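Local coordinates for protein alkylhalidase CmlS (PDB 3I3L) that acts as a flavin-dependent halogenase in chloramphenicol biosynthesis and carries an FAD covalently joined to one of its aspartates, at residues V304-G314 / K352-Y363; F377-E385 / D402-F410. All coordinates share one frame; numbering follows the deposited sequence.

Interaction 1: V304-G314 / K352-Y363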
loop_
_atom_site.group_PDB
_atom_site.type_symbol
_atom_site.label_atom_id
_atom_site.label_comp_id
_atom_site.label_asym_id
_atom_site.label_seq_id
_atom_site.Cartn_x
_atom_site.Cartn_y
_atom_site.Cartn_z
ATOM N N VAL A 304 -15.187 -10.331 -1.901
ATOM C CA VAL A 304 -16.005 -9.169 -2.320
ATOM C C VAL A 304 -15.542 -7.887 -1.610
ATOM O O VAL A 304 -15.672 -7.768 -0.416
ATOM C CB VAL A 304 -17.548 -9.425 -2.063
ATOM C CG1 VAL A 304 -18.453 -8.328 -2.709
ATOM C CG2 VAL A 304 -17.998 -10.808 -2.663
ATOM N N PHE A 305 -14.998 -6.928 -2.353
ATOM C CA PHE A 305 -14.559 -5.669 -1.712
ATOM C C PHE A 305 -15.758 -4.698 -1.624
ATOM O O PHE A 305 -15.777 -3.838 -0.767
ATOM C CB PHE A 305 -13.412 -5.024 -2.502
ATOM C CG PHE A 305 -12.116 -5.790 -2.428
ATOM C CD1 PHE A 305 -11.186 -5.486 -1.454
ATOM C CD2 PHE A 305 -11.846 -6.841 -3.286
ATOM C CE1 PHE A 305 -9.964 -6.191 -1.407
ATOM C CE2 PHE A 305 -10.649 -7.540 -3.193
ATOM C CZ PHE A 305 -9.738 -7.230 -2.287
ATOM N N SER A 306 -16.743 -4.871 -2.470
ATOM C CA SER A 306 -17.965 -4.055 -2.389
ATOM C C SER A 306 -18.996 -4.685 -3.369
ATOM O O SER A 306 -18.638 -5.325 -4.345
ATOM C CB SER A 306 -17.650 -2.618 -2.852
ATOM O OG SER A 306 -17.430 -2.581 -4.280
ATOM N N ALA A 307 -20.267 -4.458 -3.088
ATOM C CA ALA A 307 -21.366 -4.879 -3.937
ATOM C C ALA A 307 -22.601 -4.097 -3.464
ATOM O O ALA A 307 -22.633 -3.642 -2.335
ATOM C CB ALA A 307 -21.648 -6.386 -3.760
ATOM N N ASP A 308 -23.600 -3.987 -4.308
ATOM C CA ASP A 308 -24.896 -3.453 -3.890
ATOM C C ASP A 308 -24.778 -2.088 -3.161
ATOM O O ASP A 308 -24.329 -1.101 -3.735
ATOM C CB ASP A 308 -25.570 -4.512 -3.011
ATOM C CG ASP A 308 -25.781 -5.848 -3.747
ATOM O OD1 ASP A 308 -26.049 -5.835 -4.967
ATOM O OD2 ASP A 308 -25.694 -6.917 -3.082
ATOM N N ARG A 309 -25.127 -2.059 -1.876
ATOM C CA ARG A 309 -25.029 -0.795 -1.154
ATOM C C ARG A 309 -23.904 -0.695 -0.116
ATOM O O ARG A 309 -23.975 0.151 0.777
ATOM C CB ARG A 309 -26.383 -0.458 -0.494
ATOM C CG ARG A 309 -27.475 -0.199 -1.499
ATOM C CD ARG A 309 -28.908 0.007 -0.842
ATOM N NE ARG A 309 -29.908 0.255 -1.913
ATOM C CZ ARG A 309 -30.110 1.455 -2.487
ATOM N NH1 ARG A 309 -29.410 2.505 -2.101
ATOM N NH2 ARG A 309 -30.976 1.593 -3.486
ATOM N N PHE A 310 -22.923 -1.600 -0.163
ATOM C CA PHE A 310 -21.801 -1.529 0.777
ATOM C C PHE A 310 -20.422 -1.512 0.085
ATOM O O PHE A 310 -20.268 -2.055 -0.974
ATOM C CB PHE A 310 -21.852 -2.680 1.778
ATOM C CG PHE A 310 -21.431 -4.037 1.197
ATOM C CD1 PHE A 310 -20.080 -4.448 1.243
ATOM C CD2 PHE A 310 -22.368 -4.906 0.638
ATOM C CE1 PHE A 310 -19.703 -5.709 0.736
ATOM C CE2 PHE A 310 -21.999 -6.149 0.150
ATOM C CZ PHE A 310 -20.667 -6.554 0.196
ATOM N N PHE A 311 -19.462 -0.893 0.763
ATOM C CA PHE A 311 -18.077 -0.917 0.422
ATOM C C PHE A 311 -17.307 -1.284 1.703
ATOM O O PHE A 311 -17.624 -0.794 2.768
ATOM C CB PHE A 311 -17.600 0.478 -0.067
ATOM C CG PHE A 311 -18.164 0.871 -1.418
ATOM C CD1 PHE A 311 -17.393 0.789 -2.546
ATOM C CD2 PHE A 311 -19.487 1.268 -1.540
ATOM C CE1 PHE A 311 -17.879 1.046 -3.787
ATOM C CE2 PHE A 311 -20.002 1.608 -2.821
ATOM C CZ PHE A 311 -19.218 1.490 -3.924
ATOM N N LEU A 312 -16.262 -2.129 1.570
ATOM C CA LEU A 312 -15.300 -2.347 2.638
ATOM C C LEU A 312 -14.040 -1.532 2.348
ATOM O O LEU A 312 -13.539 -1.548 1.202
ATOM C CB LEU A 312 -14.936 -3.849 2.732
ATOM C CG LEU A 312 -16.074 -4.881 2.619
ATOM C CD1 LEU A 312 -15.516 -6.272 2.683
ATOM C CD2 LEU A 312 -17.214 -4.691 3.720
ATOM N N CYS A 313 -13.509 -0.827 3.368
ATOM C CA CYS A 313 -12.301 -0.020 3.201
ATOM C C CYS A 313 -11.247 -0.380 4.284
ATOM O O CYS A 313 -11.616 -0.717 5.412
ATOM C CB CYS A 313 -12.625 1.491 3.343
ATOM S SG CYS A 313 -13.826 2.116 2.156
ATOM N N GLY A 314 -9.948 -0.318 3.947
ATOM C CA GLY A 314 -8.908 -0.569 4.918
ATOM C C GLY A 314 -8.909 -2.008 5.418
ATOM O O GLY A 314 -9.271 -2.883 4.683
ATOM N N LYS A 352 -23.879 1.335 -11.838
ATOM C CA LYS A 352 -23.676 0.630 -10.596
ATOM C C LYS A 352 -22.694 -0.512 -10.688
ATOM O O LYS A 352 -21.752 -0.565 -9.909
ATOM C CB LYS A 352 -24.970 0.086 -10.032
ATOM C CG LYS A 352 -24.704 -0.821 -8.805
ATOM C CD LYS A 352 -25.860 -1.806 -8.556
ATOM C CE LYS A 352 -25.596 -2.634 -7.273
ATOM N NZ LYS A 352 -26.741 -3.620 -6.931
ATOM N N ASP A 353 -22.927 -1.412 -11.631
ATOM C CA ASP A 353 -22.142 -2.617 -11.792
ATOM C C ASP A 353 -20.716 -2.318 -12.182
ATOM O O ASP A 353 -19.769 -2.862 -11.603
ATOM C CB ASP A 353 -22.776 -3.549 -12.840
ATOM C CG ASP A 353 -24.055 -4.260 -12.297
ATOM O OD1 ASP A 353 -24.239 -4.406 -11.072
ATOM O OD2 ASP A 353 -24.876 -4.709 -13.113
ATOM N N ALA A 354 -20.568 -1.420 -13.140
ATOM C CA ALA A 354 -19.272 -1.036 -13.631
ATOM C C ALA A 354 -18.452 -0.387 -12.496
ATOM O O ALA A 354 -17.257 -0.599 -12.390
ATOM C CB ALA A 354 -19.437 -0.077 -14.811
ATOM N N VAL A 355 -19.109 0.399 -11.651
ATOM C CA VAL A 355 -18.366 1.114 -10.599
ATOM C C VAL A 355 -17.899 0.115 -9.531
ATOM O O VAL A 355 -16.809 0.240 -9.016
ATOM C CB VAL A 355 -19.222 2.261 -9.941
ATOM C CG1 VAL A 355 -18.651 2.694 -8.614
ATOM C CG2 VAL A 355 -19.317 3.523 -10.885
ATOM N N HIS A 356 -18.756 -0.837 -9.168
ATOM C CA HIS A 356 -18.354 -1.819 -8.198
ATOM C C HIS A 356 -17.226 -2.706 -8.792
ATOM O O HIS A 356 -16.306 -3.055 -8.083
ATOM C CB HIS A 356 -19.543 -2.696 -7.831
ATOM C CG HIS A 356 -20.353 -2.157 -6.708
ATOM N ND1 HIS A 356 -19.809 -1.872 -5.475
ATOM C CD2 HIS A 356 -21.684 -1.928 -6.590
ATOM C CE1 HIS A 356 -20.757 -1.462 -4.651
ATOM N NE2 HIS A 356 -21.896 -1.439 -5.309
ATOM N N ALA A 357 -17.345 -3.077 -10.062
ATOM C CA ALA A 357 -16.326 -3.870 -10.702
ATOM C C ALA A 357 -15.008 -3.110 -10.710
ATOM O O ALA A 357 -13.981 -3.708 -10.528
ATOM C CB ALA A 357 -16.757 -4.317 -12.144
ATOM N N TRP A 358 -15.046 -1.791 -10.892
ATOM C CA TRP A 358 -13.844 -1.012 -10.804
ATOM C C TRP A 358 -13.267 -0.996 -9.350
ATOM O O TRP A 358 -12.059 -1.121 -9.150
ATOM C CB TRP A 358 -14.034 0.407 -11.375
ATOM C CG TRP A 358 -12.890 1.322 -11.000
ATOM C CD1 TRP A 358 -11.717 1.489 -11.680
ATOM C CD2 TRP A 358 -12.809 2.194 -9.846
ATOM N NE1 TRP A 358 -10.933 2.413 -11.053
ATOM C CE2 TRP A 358 -11.550 2.830 -9.899
ATOM C CE3 TRP A 358 -13.670 2.492 -8.793
ATOM C CZ2 TRP A 358 -11.131 3.743 -8.931
ATOM C CZ3 TRP A 358 -13.249 3.385 -7.825
ATOM C CH2 TRP A 358 -12.015 4.016 -7.909
ATOM N N TYR A 359 -14.116 -0.799 -8.350
ATOM C CA TYR A 359 -13.618 -0.775 -6.964
ATOM C C TYR A 359 -12.981 -2.151 -6.600
ATOM O O TYR A 359 -11.936 -2.187 -5.999
ATOM C CB TYR A 359 -14.760 -0.417 -5.986
ATOM C CG TYR A 359 -14.290 -0.229 -4.543
ATOM C CD1 TYR A 359 -13.694 0.973 -4.120
ATOM C CD2 TYR A 359 -14.375 -1.277 -3.640
ATOM C CE1 TYR A 359 -13.210 1.112 -2.787
ATOM C CE2 TYR A 359 -13.948 -1.154 -2.334
ATOM C CZ TYR A 359 -13.371 0.043 -1.907
ATOM O OH TYR A 359 -12.924 0.141 -0.594
ATOM N N ASN A 360 -13.627 -3.261 -7.015
ATOM C CA ASN A 360 -13.127 -4.602 -6.696
ATOM C C ASN A 360 -11.803 -4.915 -7.400
ATOM O O ASN A 360 -10.842 -5.366 -6.768
ATOM C CB ASN A 360 -14.153 -5.699 -7.076
ATOM C CG ASN A 360 -15.259 -5.824 -6.076
ATOM O OD1 ASN A 360 -15.180 -6.672 -5.184
ATOM N ND2 ASN A 360 -16.317 -4.973 -6.208
ATOM N N ARG A 361 -11.750 -4.640 -8.701
ATOM C CA ARG A 361 -10.530 -4.869 -9.478
ATOM C C ARG A 361 -9.359 -4.070 -8.926
ATOM O O ARG A 361 -8.262 -4.598 -8.739
ATOM C CB ARG A 361 -10.757 -4.482 -10.921
ATOM C CG ARG A 361 -9.503 -4.476 -11.737
ATOM C CD ARG A 361 -9.844 -4.058 -13.192
ATOM N NE ARG A 361 -8.775 -4.465 -14.098
ATOM C CZ ARG A 361 -7.969 -3.628 -14.736
ATOM N NH1 ARG A 361 -8.108 -2.323 -14.536
ATOM N NH2 ARG A 361 -7.025 -4.104 -15.572
ATOM N N THR A 362 -9.597 -2.812 -8.636
ATOM C CA THR A 362 -8.538 -1.928 -8.231
ATOM C C THR A 362 -7.975 -2.356 -6.899
ATOM O O THR A 362 -6.751 -2.357 -6.718
ATOM C CB THR A 362 -9.027 -0.414 -8.206
ATOM O OG1 THR A 362 -9.123 0.047 -9.564
ATOM C CG2 THR A 362 -8.027 0.465 -7.581
ATOM N N TYR A 363 -8.836 -2.691 -5.942
ATOM C CA TYR A 363 -8.338 -3.103 -4.596
ATOM C C TYR A 363 -7.624 -4.444 -4.683
ATOM O O TYR A 363 -6.612 -4.659 -4.016
ATOM C CB TYR A 363 -9.487 -3.208 -3.570
ATOM C CG TYR A 363 -9.157 -2.711 -2.173
ATOM C CD1 TYR A 363 -10.167 -2.248 -1.319
ATOM C CD2 TYR A 363 -7.865 -2.760 -1.694
ATOM C CE1 TYR A 363 -9.873 -1.834 0.006
ATOM C CE2 TYR A 363 -7.558 -2.389 -0.408
ATOM C CZ TYR A 363 -8.557 -1.933 0.440
ATOM O OH TYR A 363 -8.189 -1.499 1.700
#
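Tyr359 reaches from helix 352-363 up to the hairpin 304-314, with CG anti to its backbone N (chi1 -174°). Its CB lies beside Ser306 OG, and CG meets the edge of Phe311, whose CD1 stands over the middle of the phenol face in a T-shaped pair with planes at 84°. Tyr359 CD2 comes within 3.4 Å of Ser306 OG, CE2 of the same ring meets both Phe305 O and Leu312 O near the ring plane, and at the tip Tyr359 OH donates to Leu312 O over a short 2.5 Å. One turn back, His356 lies with one face over the backbone of Ala307 and both nitrogens engaged in its ring plane: ND1 shares a hydrogen bond with Ser306 OG (2.8 Å), and NE2 donates to Asp308 O from above the carbonyl plane (2.9 Å). The Asn360 amide bonds to the backbone on both sides of the Phe305-Ser306 step. Its OD1 accepts Phe305 N at 2.8 Å, while ND2 spends one N-H on Ser306 O (3.0 Å) and the other on His356 O within the helix, which fixes the amide's orientation. Further along the helix, Tyr363 lays CB over the Phe305 ring, 3.8 Å from its centroid. At the open end of the hairpin Tyr363 OH takes a weak bond from Gly314 N; by the type II' turn, the extended Lys352 chain brings NZ to Asp308 OD1 at 3.0 Å. Aromatic packing thus accompanies directional bonds from His356, Tyr359 and Asn360 to backbone groups of edge strand 306-307, its turn and flanking residues, which probably fixes the hairpin's position on the helix.

Interaction 2: F377-E385 / D402-F410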
loop_
_atom_site.group_PDB
_atom_site.type_symbol
_atom_site.label_atom_id
_atom_site.label_comp_id
_atom_site.label_asym_id
_atom_site.label_seq_id
_atom_site.Cartn_x
_atom_site.Cartn_y
_atom_site.Cartn_z
ATOM N N PHE A 377 10.851 -10.348 -1.545
ATOM C CA PHE A 377 11.643 -9.928 -0.394
ATOM C C PHE A 377 11.872 -11.020 0.633
ATOM O O PHE A 377 13.011 -11.218 1.054
ATOM C CB PHE A 377 11.136 -8.656 0.279
ATOM C CG PHE A 377 11.510 -7.438 -0.449
ATOM C CD1 PHE A 377 10.738 -6.976 -1.518
ATOM C CD2 PHE A 377 12.652 -6.743 -0.090
ATOM C CE1 PHE A 377 11.109 -5.821 -2.223
ATOM C CE2 PHE A 377 13.019 -5.601 -0.778
ATOM C CZ PHE A 377 12.237 -5.143 -1.856
ATOM N N TYR A 378 10.816 -11.739 1.031
ATOM C CA TYR A 378 11.028 -12.816 1.997
ATOM C C TYR A 378 12.021 -13.882 1.425
ATOM O O TYR A 378 12.907 -14.341 2.118
ATOM C CB TYR A 378 9.728 -13.458 2.456
ATOM C CG TYR A 378 9.008 -12.666 3.499
ATOM C CD1 TYR A 378 9.655 -12.218 4.617
ATOM C CD2 TYR A 378 7.672 -12.345 3.371
ATOM C CE1 TYR A 378 9.003 -11.500 5.601
ATOM C CE2 TYR A 378 6.996 -11.599 4.384
ATOM C CZ TYR A 378 7.691 -11.179 5.462
ATOM O OH TYR A 378 7.075 -10.435 6.481
ATOM N N THR A 379 11.840 -14.274 0.156
ATOM C CA THR A 379 12.754 -15.218 -0.462
ATOM C C THR A 379 14.242 -14.771 -0.410
ATOM O O THR A 379 15.121 -15.602 -0.172
ATOM C CB THR A 379 12.317 -15.552 -1.895
ATOM O OG1 THR A 379 10.972 -16.003 -1.819
ATOM C CG2 THR A 379 13.183 -16.686 -2.497
ATOM N N PHE A 380 14.511 -13.482 -0.617
ATOM C CA PHE A 380 15.898 -12.978 -0.581
ATOM C C PHE A 380 16.495 -13.113 0.779
ATOM O O PHE A 380 17.682 -13.492 0.911
ATOM C CB PHE A 380 16.010 -11.491 -0.992
ATOM C CG PHE A 380 15.578 -11.238 -2.390
ATOM C CD1 PHE A 380 15.764 -12.221 -3.372
ATOM C CD2 PHE A 380 14.979 -10.030 -2.747
ATOM C CE1 PHE A 380 15.342 -12.000 -4.684
ATOM C CE2 PHE A 380 14.581 -9.793 -4.071
ATOM C CZ PHE A 380 14.757 -10.776 -5.032
ATOM N N ALA A 381 15.712 -12.807 1.803
ATOM C CA ALA A 381 16.243 -12.976 3.166
ATOM C C ALA A 381 16.425 -14.446 3.549
ATOM O O ALA A 381 17.268 -14.763 4.391
ATOM C CB ALA A 381 15.382 -12.303 4.189
ATOM N N SER A 382 15.632 -15.320 2.936
ATOM C CA SER A 382 15.640 -16.731 3.298
ATOM C C SER A 382 16.976 -17.422 2.908
ATOM O O SER A 382 17.326 -18.452 3.492
ATOM C CB SER A 382 14.451 -17.483 2.711
ATOM O OG SER A 382 14.609 -17.627 1.302
ATOM N N PHE A 383 17.706 -16.832 1.964
ATOM C CA PHE A 383 19.009 -17.358 1.560
ATOM C C PHE A 383 20.060 -17.225 2.653
ATOM O O PHE A 383 21.003 -18.024 2.723
ATOM C CB PHE A 383 19.483 -16.674 0.278
ATOM C CG PHE A 383 18.651 -17.052 -0.921
ATOM C CD1 PHE A 383 18.472 -18.399 -1.251
ATOM C CD2 PHE A 383 18.047 -16.085 -1.701
ATOM C CE1 PHE A 383 17.697 -18.778 -2.360
ATOM C CE2 PHE A 383 17.246 -16.469 -2.805
ATOM C CZ PHE A 383 17.076 -17.801 -3.126
ATOM N N THR A 384 19.901 -16.240 3.537
ATOM C CA THR A 384 20.868 -16.076 4.592
ATOM C C THR A 384 20.275 -16.214 5.979
ATOM O O THR A 384 21.006 -16.118 6.968
ATOM C CB THR A 384 21.641 -14.783 4.483
ATOM O OG1 THR A 384 20.723 -13.693 4.504
ATOM C CG2 THR A 384 22.475 -14.786 3.153
ATOM N N GLU A 385 18.974 -16.466 6.065
ATOM C CA GLU A 385 18.399 -16.740 7.388
ATOM C C GLU A 385 18.161 -18.257 7.524
ATOM O O GLU A 385 18.037 -18.940 6.525
ATOM C CB GLU A 385 17.084 -15.928 7.610
ATOM C CG GLU A 385 17.296 -14.426 7.778
ATOM C CD GLU A 385 17.954 -14.028 9.102
ATOM O OE1 GLU A 385 18.118 -14.874 10.024
ATOM O OE2 GLU A 385 18.344 -12.836 9.244
ATOM N N ASP A 402 15.079 -25.127 -9.161
ATOM C CA ASP A 402 14.657 -23.707 -9.313
ATOM C C ASP A 402 15.266 -22.819 -8.205
ATOM O O ASP A 402 15.615 -21.650 -8.428
ATOM C CB ASP A 402 13.117 -23.566 -9.264
ATOM C CG ASP A 402 12.402 -24.026 -10.574
ATOM O OD1 ASP A 402 13.060 -24.694 -11.387
ATOM O OD2 ASP A 402 11.178 -23.706 -10.781
ATOM N N ARG A 403 15.394 -23.420 -7.019
ATOM C CA ARG A 403 15.868 -22.739 -5.817
ATOM C C ARG A 403 17.368 -22.551 -5.744
ATOM O O ARG A 403 17.825 -21.496 -5.300
ATOM C CB ARG A 403 15.330 -23.407 -4.520
ATOM C CG ARG A 403 16.028 -22.909 -3.254
ATOM C CD ARG A 403 15.042 -22.366 -2.243
ATOM N NE ARG A 403 15.729 -21.901 -1.047
ATOM C CZ ARG A 403 15.470 -20.735 -0.439
ATOM N NH1 ARG A 403 14.536 -19.922 -0.948
ATOM N NH2 ARG A 403 16.153 -20.377 0.670
ATOM N N LEU A 404 18.127 -23.577 -6.139
ATOM C CA LEU A 404 19.596 -23.455 -6.307
ATOM C C LEU A 404 19.944 -22.483 -7.462
ATOM O O LEU A 404 20.730 -21.543 -7.276
ATOM C CB LEU A 404 20.234 -24.847 -6.457
ATOM C CG LEU A 404 20.225 -25.698 -5.140
ATOM C CD1 LEU A 404 19.111 -25.293 -4.039
ATOM C CD2 LEU A 404 20.188 -27.220 -5.407
ATOM N N THR A 405 19.306 -22.657 -8.628
ATOM C CA THR A 405 19.343 -21.609 -9.675
ATOM C C THR A 405 19.077 -20.250 -9.020
ATOM O O THR A 405 19.864 -19.315 -9.222
ATOM C CB THR A 405 18.305 -21.819 -10.833
ATOM O OG1 THR A 405 18.448 -23.133 -11.413
ATOM C CG2 THR A 405 18.456 -20.738 -11.933
ATOM N N ARG A 406 18.002 -20.142 -8.214
ATOM C CA ARG A 406 17.697 -18.836 -7.550
ATOM C C ARG A 406 18.822 -18.194 -6.671
ATOM O O ARG A 406 18.878 -16.970 -6.575
ATOM C CB ARG A 406 16.307 -18.771 -6.884
ATOM C CG ARG A 406 15.900 -17.332 -6.499
ATOM C CD ARG A 406 14.709 -17.333 -5.522
ATOM N NE ARG A 406 13.544 -17.964 -6.138
ATOM C CZ ARG A 406 12.756 -17.389 -7.043
ATOM N NH1 ARG A 406 12.964 -16.149 -7.434
ATOM N NH2 ARG A 406 11.746 -18.067 -7.564
ATOM N N LYS A 407 19.738 -18.987 -6.097
ATOM C CA LYS A 407 21.102 -18.412 -5.804
ATOM C C LYS A 407 21.922 -18.156 -7.126
ATOM O O LYS A 407 23.057 -18.646 -7.337
ATOM C CB LYS A 407 21.898 -19.149 -4.716
ATOM C CG LYS A 407 23.325 -18.544 -4.511
ATOM C CD LYS A 407 24.384 -19.531 -3.844
ATOM C CE LYS A 407 24.527 -20.891 -4.594
ATOM N NZ LYS A 407 24.886 -22.009 -3.655
ATOM N N LYS A 408 21.195 -17.506 -8.050
ATOM C CA LYS A 408 21.643 -16.444 -8.940
ATOM C C LYS A 408 21.664 -15.212 -8.059
ATOM O O LYS A 408 22.100 -14.142 -8.472
ATOM C CB LYS A 408 20.564 -16.216 -10.015
ATOM C CG LYS A 408 20.313 -14.751 -10.474
ATOM C CD LYS A 408 19.281 -13.999 -9.614
ATOM C CE LYS A 408 18.658 -12.845 -10.420
ATOM N NZ LYS A 408 17.745 -11.995 -9.540
ATOM N N TRP A 409 21.109 -15.345 -6.853
ATOM C CA TRP A 409 21.041 -14.216 -5.947
ATOM C C TRP A 409 22.416 -13.909 -5.346
ATOM O O TRP A 409 22.739 -12.737 -5.138
ATOM C CB TRP A 409 19.972 -14.454 -4.873
ATOM C CG TRP A 409 20.087 -13.534 -3.713
ATOM C CD1 TRP A 409 19.449 -12.327 -3.537
ATOM C CD2 TRP A 409 20.912 -13.724 -2.561
ATOM N NE1 TRP A 409 19.821 -11.767 -2.333
ATOM C CE2 TRP A 409 20.718 -12.606 -1.717
ATOM C CE3 TRP A 409 21.804 -14.733 -2.160
ATOM C CZ2 TRP A 409 21.374 -12.474 -0.503
ATOM C CZ3 TRP A 409 22.468 -14.592 -0.951
ATOM C CH2 TRP A 409 22.244 -13.472 -0.139
ATOM N N PHE A 410 23.203 -14.966 -5.094
ATOM C CA PHE A 410 24.538 -14.909 -4.487
ATOM C C PHE A 410 25.434 -13.817 -5.059
ATOM O O PHE A 410 26.464 -13.460 -4.456
#
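Phe383 is wedged between Trp409 on one side and the guanidinium of Arg403 on the other, in the tight part of the contact. Phe383 CD2 sits 3.8 Å from Trp409 CD2, its ring offset from the five-membered ring of Trp409 and inclined to it by 26°, and its CB rests over the six-membered ring of the indole. Phe380, one turn earlier, slides alongside the five-membered ring with CD1 at 3.7 Å from Trp409 CD1, while the methyl CG2 of Thr384 touches CH2 at the far end of the indole. The Arg403 chain bends at chi2 (124°), and Phe383 CE1 stands 3.5 Å from Arg403 CZ, above the middle of the flat guanidinium. Arg403 NH1 and NH2 both grip Ser382 OG end-on, each at 3.2 Å and in the guanidinium plane; the hydroxyl in turn donates to Thr379 O (2.6 Å). With an alanine in place of Arg403, Ser382 OG would probably lose both donors and the Phe383 ring, uncovered on that side, would be freer to turn. Arg406 CD belongs to the tight part too, closing on Phe383 CZ at the ring's edge and on Thr379 CG2, while its charged end turns to a salt bridge with Glu398. The loose side begins beyond it: Lys407, at the centre of an inverse gamma turn, and Lys408 are exposed. The short axes of 377-382 and 402-406 cross at -78°; away from the flavin, an aromatic cluster of Phe380, Phe383 and Trp409, flanked by the Arg403 guanidinium, joins the end of helix 352-382 to the residues following helix 400-406.

In the fold
Both contacts use the long helix 352-382, interaction 1 along its first turns and interaction 2 at its last, so one rod ties together two separate packing sites. Their centres lie 37 Å apart and their nearest atoms about 17 Å apart, without touching. Only interaction 1 adjoins the cofactor: Gly314 belongs to the FAD pocket and touches the dinucleotide, next to the FAD-binding Asp315, and the side chain of Cys313 is about 4 Å from that of Ala34, another FAD-binding residue. Interaction 2 lies away from the annotated sites, where helix 400-406 and the residues after it pack against the end of the helix.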